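Ice-binding protein (Flavobacteriaceae bacterium, PDB 5UYT) probably binds ice through two right-handed beta-solenoid domains, consistent with its antifreeze activity. Local coordinates at residues S345-V348 / N349-V352. Sequence-based numbering, arbitrary orientation.
Sequences STTV and NASV
Thr346 and Ala350 meet on the inner side of a tight corner, where strand 344-346 gives way to strand 351-355. From Thr346, CB lies 3.7 Å from Ala350 CB, a van der Waals contact between two buried residues. One atom further, Thr346 OG1 sits between the backbone N and the carbonyl carbon (chi1 80°), which turns it toward the bend; it passes 4.0 Å from Ala350 CB and donates to Thr347 O at 2.9 Å, approaching from above the carbonyl plane, 43° out of it. The same hydroxyl also bonds with Asn374 N and Thr377 OG1 of the next coil, satisfying this buried oxygen. Thr347 O takes a second, weak bond from Ala350 N at 3.3 Å (N-H...O 142°), closing a type II turn. Asn349 takes the positive phi of its third position. Thr347 OG1 lies 3.8 Å from Ala350 CB and bonds to Gly322 N of the preceding coil. Ala350 CB also touches Leu320, while Val348 and Asn349 are the exposed residues of the turn, their side chains resting on Asn374 and Tyr376 of the next coil. Such a corner, tied to neighbouring coils before and after it, is characteristic of the right-handed beta-solenoid of ice-binding proteins.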
loop_
_atom_site.group_PDB
_atom_site.type_symbol
_atom_site.label_atom_id
_atom_site.label_comp_id
_atom_site.label_asym_id
_atom_site.label_seq_id
_atom_site.Cartn_x
_atom_site.Cartn_y
_atom_site.Cartn_z
ATOM N N SER A 345 9.488 -13.302 -9.768
ATOM C CA SER A 345 9.517 -14.652 -9.185
ATOM C C SER A 345 8.947 -14.534 -7.779
ATOM O O SER A 345 8.741 -13.421 -7.286
ATOM C CB SER A 345 10.950 -15.220 -9.150
ATOM O OG SER A 345 11.798 -14.410 -8.325
ATOM N N THR A 346 8.681 -15.668 -7.133
ATOM C CA THR A 346 8.073 -15.632 -5.790
ATOM C C THR A 346 8.677 -16.712 -4.915
ATOM O O THR A 346 9.287 -17.674 -5.417
ATOM C CB THR A 346 6.519 -15.809 -5.791
ATOM O OG1 THR A 346 6.160 -17.193 -5.919
ATOM C CG2 THR A 346 5.818 -15.019 -6.944
ATOM N N THR A 347 8.429 -16.589 -3.620
ATOM C CA THR A 347 8.665 -17.706 -2.704
ATOM C C THR A 347 7.507 -18.713 -2.788
ATOM O O THR A 347 6.401 -18.380 -3.273
ATOM C CB THR A 347 8.793 -17.219 -1.260
ATOM O OG1 THR A 347 7.615 -16.543 -0.862
ATOM C CG2 THR A 347 10.017 -16.241 -1.124
ATOM N N VAL A 348 7.737 -19.933 -2.305
ATOM C CA VAL A 348 6.586 -20.816 -2.038
ATOM C C VAL A 348 5.633 -20.114 -1.062
ATOM O O VAL A 348 6.059 -19.269 -0.249
ATOM C CB VAL A 348 6.991 -22.225 -1.540
ATOM C CG1 VAL A 348 7.902 -22.895 -2.577
ATOM C CG2 VAL A 348 7.695 -22.164 -0.160
ATOM N N ASN A 349 4.342 -20.417 -1.175
ATOM C CA ASN A 349 3.315 -19.862 -0.268
ATOM C C ASN A 349 3.194 -18.339 -0.365
ATOM O O ASN A 349 2.590 -17.721 0.538
ATOM C CB ASN A 349 3.631 -20.182 1.216
ATOM C CG ASN A 349 3.318 -21.608 1.649
ATOM O OD1 ASN A 349 3.898 -22.108 2.675
ATOM N ND2 ASN A 349 2.380 -22.236 0.999
ATOM N N ALA A 350 3.720 -17.723 -1.434
ATOM C CA ALA A 350 3.540 -16.265 -1.560
ATOM C C ALA A 350 2.050 -15.961 -1.801
ATOM O O ALA A 350 1.283 -16.852 -2.196
ATOM C CB ALA A 350 4.414 -15.691 -2.691
ATOM N N SER A 351 1.631 -14.706 -1.569
ATOM C CA SER A 351 0.224 -14.388 -1.736
ATOM C C SER A 351 0.020 -12.943 -2.093
ATOM O O SER A 351 0.833 -12.076 -1.725
ATOM C CB SER A 351 -0.636 -14.781 -0.489
ATOM O OG SER A 351 -0.218 -14.093 0.706
ATOM N N VAL A 352 -1.074 -12.709 -2.802
ATOM C CA VAL A 352 -1.589 -11.362 -3.056
ATOM C C VAL A 352 -2.941 -11.348 -2.359
ATOM O O VAL A 352 -3.806 -12.177 -2.673
ATOM C CB VAL A 352 -1.758 -11.109 -4.572
ATOM C CG1 VAL A 352 -2.349 -9.713 -4.840
ATOM C CG2 VAL A 352 -0.411 -11.315 -5.294
#